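Local coordinates for protein glutathione S-transferase domain (Burkholderia graminis, PDB 4MF5) that binds glutathione and probably acts as a Ure2p-like glutathione transferase, joining the thiol of glutathione to electrophilic substrates, at residues Q154-H159 with P171-V176; G124-P128 with Y201-I206. One frame throughout, in Å; residues are numbered along the deposited sequence.

Overall arrangement
Contact 1 (154-159 with 171-176) and contact 2 (124-128 with 201-206) are both largely buried, but they belong to different places of the glutathione transferase fold. Their centres lie 30 Å apart and their nearest atoms about 17 Å. Contact 1 pairs two long helices of the all-helical domain beside the second subunit. It has no direct hydrogen bond between its segments and rests on aromatic, CH-pi and aliphatic packing. Contact 2 lies nearer the centre of the chain, where the linker after helix 112-123 meets the start of helix 203-216. A backbone hydrogen bond and aliphatic side chains hold it, and the second subunit does not touch it.

Contact 1 of 2, residues Q154-H159 with P171-V176; sequences QLGFFH and PRDRYV
Phe158, Leu155 and Tyr175 carry a near-antiparallel helix-helix contact in the all-helical C-terminal domain of the glutathione transferase fold. Helix 131-161 packs on helix 170-190, with local axes 8.5 Å apart and N-to-C directions at 148°. Two rings lie at the middle of the interface, with Leu155 and the aliphatic chain of Arg172 beside them. Pro171 lays its CB over the centre of the Phe158 ring, a CH-pi contact 3.6 Å from the centroid. The opposite face of that ring takes CD2 of Phe157. Gln154 repeats the theme, with CB over the face of the Tyr175 ring, while CG of Arg174 lies over the other face. The rings of Phe158 and Tyr175 are almost parallel, their planes 6° apart, but meet rim to rim without overlap, CE2 to CE2 at 3.7 Å. Tyr175 holds its CG anti to the carbonyl carbon (chi1 -60°), which carries the ring along the side chain of Gln154.

Beyond the rings, Leu155 CD1 touches Val176 CG2 at 3.6 Å. Leu224 of helix 222-225 covers His159, Arg172 and Val176. The second subunit meets the side of Gln154 and Tyr175: Gln154 OE1 hydrogen-bonds to Tyr175 OH and Arg174 NH2 of that subunit, and Tyr175 OH to its Gln154 OE1. Arg174 belongs to a glutathione site seen for this protein, although no glutathione is bound there in this chain.

At the partly exposed side a water joins the segments. Arg172 grips Asp173 OD1 side-on with NE and NH2, and its NH1 donates at 2.8 Å to a water that also hydrogen-bonds His159 ND1 at 2.7 Å.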
# COMPACT_ATOMS: atom_id res chain seq x y z
N GLN A 154 -3.86 13.41 4.43
CA GLN A 154 -3.11 14.63 4.73
C GLN A 154 -3.97 15.85 4.43
O GLN A 154 -3.94 16.85 5.18
CB GLN A 154 -1.77 14.74 4.00
CG GLN A 154 -0.80 13.59 4.22
CD GLN A 154 -0.84 13.07 5.61
OE1 GLN A 154 -0.42 13.76 6.57
NE2 GLN A 154 -1.35 11.86 5.77
N LEU A 155 -4.76 15.82 3.36
CA LEU A 155 -5.68 16.92 3.10
C LEU A 155 -6.67 17.06 4.24
O LEU A 155 -6.97 18.17 4.71
CB LEU A 155 -6.38 16.74 1.76
CG LEU A 155 -7.40 17.85 1.41
CD1 LEU A 155 -6.81 19.25 1.61
CD2 LEU A 155 -7.90 17.67 -0.01
N GLY A 156 -7.22 15.94 4.71
CA GLY A 156 -8.13 16.00 5.82
C GLY A 156 -7.51 16.67 7.04
O GLY A 156 -8.14 17.48 7.73
N PHE A 157 -6.26 16.31 7.33
CA PHE A 157 -5.58 16.95 8.44
C PHE A 157 -5.48 18.46 8.23
O PHE A 157 -5.92 19.24 9.07
CB PHE A 157 -4.19 16.36 8.70
CG PHE A 157 -3.49 17.09 9.80
CD1 PHE A 157 -3.93 16.95 11.10
CD2 PHE A 157 -2.48 18.01 9.54
CE1 PHE A 157 -3.35 17.66 12.13
CE2 PHE A 157 -1.89 18.73 10.57
CZ PHE A 157 -2.33 18.55 11.86
N PHE A 158 -4.89 18.88 7.12
CA PHE A 158 -4.62 20.30 6.95
C PHE A 158 -5.87 21.13 6.74
O PHE A 158 -5.88 22.31 7.09
CB PHE A 158 -3.58 20.55 5.87
CG PHE A 158 -2.20 20.14 6.29
CD1 PHE A 158 -1.51 20.88 7.25
CD2 PHE A 158 -1.61 18.98 5.80
CE1 PHE A 158 -0.26 20.49 7.68
CE2 PHE A 158 -0.36 18.59 6.24
CZ PHE A 158 0.32 19.34 7.17
N HIS A 159 -6.94 20.56 6.19
CA HIS A 159 -8.17 21.29 6.00
C HIS A 159 -9.04 21.30 7.25
O HIS A 159 -9.49 22.37 7.67
CB HIS A 159 -8.96 20.74 4.82
CG HIS A 159 -10.24 21.44 4.58
ND1 HIS A 159 -10.33 22.81 4.47
CD2 HIS A 159 -11.50 20.96 4.44
CE1 HIS A 159 -11.59 23.14 4.24
NE2 HIS A 159 -12.32 22.04 4.21
N PRO A 171 0.64 23.84 2.96
CA PRO A 171 0.49 22.38 3.04
C PRO A 171 -0.89 21.95 2.58
O PRO A 171 -1.02 21.00 1.79
CB PRO A 171 0.75 22.06 4.51
CG PRO A 171 1.60 23.20 4.97
CD PRO A 171 1.09 24.40 4.23
N ARG A 172 -1.94 22.62 3.04
CA ARG A 172 -3.27 22.27 2.57
C ARG A 172 -3.33 22.26 1.05
O ARG A 172 -3.83 21.32 0.43
CB ARG A 172 -4.31 23.24 3.14
CG ARG A 172 -5.74 22.85 2.77
CD ARG A 172 -6.71 24.00 2.97
NE ARG A 172 -6.43 25.02 1.97
CZ ARG A 172 -6.91 26.25 1.99
NH1 ARG A 172 -7.71 26.64 2.97
NH2 ARG A 172 -6.57 27.10 1.03
N ASP A 173 -2.82 23.32 0.43
CA ASP A 173 -2.91 23.45 -1.01
C ASP A 173 -2.14 22.37 -1.76
O ASP A 173 -2.56 21.93 -2.84
CB ASP A 173 -2.51 24.84 -1.43
CG ASP A 173 -3.54 25.91 -1.02
OD1 ASP A 173 -4.64 25.55 -0.53
OD2 ASP A 173 -3.24 27.08 -1.19
N ARG A 174 -1.00 21.96 -1.21
CA ARG A 174 -0.24 20.84 -1.76
C ARG A 174 -1.12 19.58 -1.84
O ARG A 174 -1.14 18.87 -2.85
CB ARG A 174 0.99 20.62 -0.88
CG ARG A 174 1.70 19.30 -1.06
CD ARG A 174 2.94 19.24 -0.17
NE ARG A 174 3.59 17.94 -0.14
CZ ARG A 174 4.44 17.50 -1.04
NH1 ARG A 174 4.78 18.26 -2.07
NH2 ARG A 174 4.96 16.28 -0.91
N TYR A 175 -1.83 19.29 -0.76
CA TYR A 175 -2.64 18.08 -0.71
C TYR A 175 -3.96 18.23 -1.46
O TYR A 175 -4.51 17.23 -1.94
CB TYR A 175 -2.80 17.54 0.73
CG TYR A 175 -1.44 17.22 1.30
CD1 TYR A 175 -0.69 16.17 0.80
CD2 TYR A 175 -0.87 18.02 2.28
CE1 TYR A 175 0.59 15.93 1.24
CE2 TYR A 175 0.41 17.78 2.74
CZ TYR A 175 1.14 16.75 2.22
OH TYR A 175 2.43 16.57 2.65
N VAL A 176 -4.47 19.46 -1.65
CA VAL A 176 -5.58 19.68 -2.58
C VAL A 176 -5.15 19.30 -3.99
O VAL A 176 -5.85 18.57 -4.69
CB VAL A 176 -6.07 21.14 -2.54
CG1 VAL A 176 -7.06 21.39 -3.66
CG2 VAL A 176 -6.71 21.45 -1.20
O HOH W 1 -8.96 25.12 5.01

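Contact 2 of 2, residues G124-P128 with Y201-I206; sequences GQLIP and YSIADI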
# COMPACT_ATOMS: atom_id res chain seq x y z
N GLY A 124 -12.88 -16.83 -1.98
CA GLY A 124 -12.95 -16.78 -3.44
C GLY A 124 -13.99 -15.77 -3.92
O GLY A 124 -14.79 -16.08 -4.81
N GLN A 125 -14.03 -14.60 -3.32
CA GLN A 125 -14.98 -13.57 -3.69
C GLN A 125 -14.31 -12.22 -3.85
O GLN A 125 -13.42 -11.88 -3.09
CB GLN A 125 -16.07 -13.43 -2.61
CG GLN A 125 -16.94 -14.65 -2.45
CD GLN A 125 -17.96 -14.39 -1.37
OE1 GLN A 125 -18.92 -13.61 -1.57
NE2 GLN A 125 -17.76 -15.01 -0.21
N LEU A 126 -14.78 -11.44 -4.82
CA LEU A 126 -14.46 -10.00 -4.93
C LEU A 126 -13.01 -9.74 -5.33
O LEU A 126 -12.48 -8.64 -5.16
CB LEU A 126 -14.90 -9.22 -3.69
CG LEU A 126 -16.40 -9.32 -3.43
CD1 LEU A 126 -16.79 -8.54 -2.19
CD2 LEU A 126 -17.23 -8.88 -4.63
N ILE A 127 -12.41 -10.73 -5.97
CA ILE A 127 -11.15 -10.55 -6.68
C ILE A 127 -11.27 -11.38 -7.94
O ILE A 127 -11.89 -12.43 -7.92
CB ILE A 127 -9.94 -10.96 -5.79
CG1 ILE A 127 -8.62 -10.47 -6.37
CG2 ILE A 127 -9.96 -12.46 -5.48
CD1 ILE A 127 -7.44 -10.62 -5.45
N PRO A 128 -10.70 -10.94 -9.07
CA PRO A 128 -10.76 -11.77 -10.26
C PRO A 128 -10.10 -13.12 -10.01
O PRO A 128 -9.13 -13.23 -9.27
CB PRO A 128 -9.97 -10.96 -11.29
CG PRO A 128 -10.17 -9.55 -10.86
CD PRO A 128 -10.08 -9.64 -9.36
N TYR A 201 -17.52 -5.55 -9.44
CA TYR A 201 -17.21 -4.92 -8.17
C TYR A 201 -16.18 -5.78 -7.43
O TYR A 201 -16.29 -7.00 -7.44
CB TYR A 201 -18.51 -4.84 -7.37
CG TYR A 201 -18.43 -4.35 -5.95
CD1 TYR A 201 -18.23 -3.00 -5.66
CD2 TYR A 201 -18.65 -5.22 -4.89
CE1 TYR A 201 -18.27 -2.54 -4.35
CE2 TYR A 201 -18.67 -4.77 -3.59
CZ TYR A 201 -18.52 -3.42 -3.32
OH TYR A 201 -18.62 -2.92 -2.04
N SER A 202 -15.21 -5.14 -6.78
CA SER A 202 -14.10 -5.88 -6.22
C SER A 202 -13.52 -5.21 -5.00
O SER A 202 -13.88 -4.08 -4.64
CB SER A 202 -12.99 -6.04 -7.26
OG SER A 202 -12.27 -4.82 -7.44
N ILE A 203 -12.50 -5.84 -4.43
CA ILE A 203 -11.74 -5.25 -3.36
C ILE A 203 -11.11 -3.92 -3.74
O ILE A 203 -10.82 -3.12 -2.84
CB ILE A 203 -10.67 -6.22 -2.79
CG1 ILE A 203 -9.65 -6.67 -3.85
CG2 ILE A 203 -11.34 -7.38 -2.09
CD1 ILE A 203 -8.49 -7.44 -3.25
N ALA A 204 -10.84 -3.66 -5.02
CA ALA A 204 -10.33 -2.34 -5.38
C ALA A 204 -11.33 -1.24 -5.05
O ALA A 204 -10.96 -0.16 -4.56
CB ALA A 204 -9.95 -2.31 -6.86
N ASP A 205 -12.60 -1.49 -5.34
CA ASP A 205 -13.66 -0.51 -5.02
C ASP A 205 -13.83 -0.36 -3.52
O ASP A 205 -13.99 0.75 -2.99
CB ASP A 205 -14.97 -0.95 -5.69
CG ASP A 205 -14.77 -1.23 -7.17
OD1 ASP A 205 -14.47 -0.26 -7.90
OD2 ASP A 205 -14.90 -2.41 -7.55
N ILE A 206 -13.83 -1.49 -2.81
CA ILE A 206 -13.98 -1.49 -1.37
C ILE A 206 -12.85 -0.71 -0.69
O ILE A 206 -13.07 -0.02 0.30
CB ILE A 206 -14.10 -2.93 -0.85
CG1 ILE A 206 -15.40 -3.56 -1.39
CG2 ILE A 206 -14.06 -2.96 0.67
CD1 ILE A 206 -15.53 -5.05 -1.11
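Leu126 and Ser202 bring the two backbones together, their CA atoms 4.3 Å apart. Segment 124-128 is an irregular linker after helix 112-123, and Gly124 leaves that helix with positive phi. Segment 201-206 runs from a loop into helix 203-216. One hydrogen bond ties them: Ile203 N donates to Leu126 O at 2.9 Å. The N-H lies in the carbonyl plane, with an angle of 158° at the hydrogen. Ile203 is the first residue of its helix, and the linker carbonyl takes up its N-H.

Ser202 is the N-cap. Its OG accepts from Ala204 N at 3.0 Å, with chi1 at 75° setting the hydroxyl between the backbone N and the carbonyl carbon. In return Ser202 N donates to Asp205 OD2 at 2.9 Å, through the anti lone pair of the carboxylate. The pair forms a capping box, as at the start of the corresponding core helix of other glutathione transferases. Asp205 OD1 accepts from Ile196 N, so the same carboxylate also holds the preceding loop.

Leu126 contributes most of the side-chain packing, its two methyls parting to different neighbours. CD2 reaches Tyr201 O at 3.5 Å and also touches CD2 of the Tyr201 ring. CD1 meets Ile206 CD1 at 3.9 Å, the two side chains crossing at about a right angle. Ile127 CD1 touches Ile203 CD1 at 4.0 Å. Met59 of helix 51-63 packs on Leu126, Ile203 and Ile206, and Leu116 of helix 112-123 on both isoleucines of the helix.

The chemistry thus joins the interdomain linker to a capped helix start: polar groups satisfy the first N-H groups, while aliphatic side chains fill the surroundings with contacts from both domains.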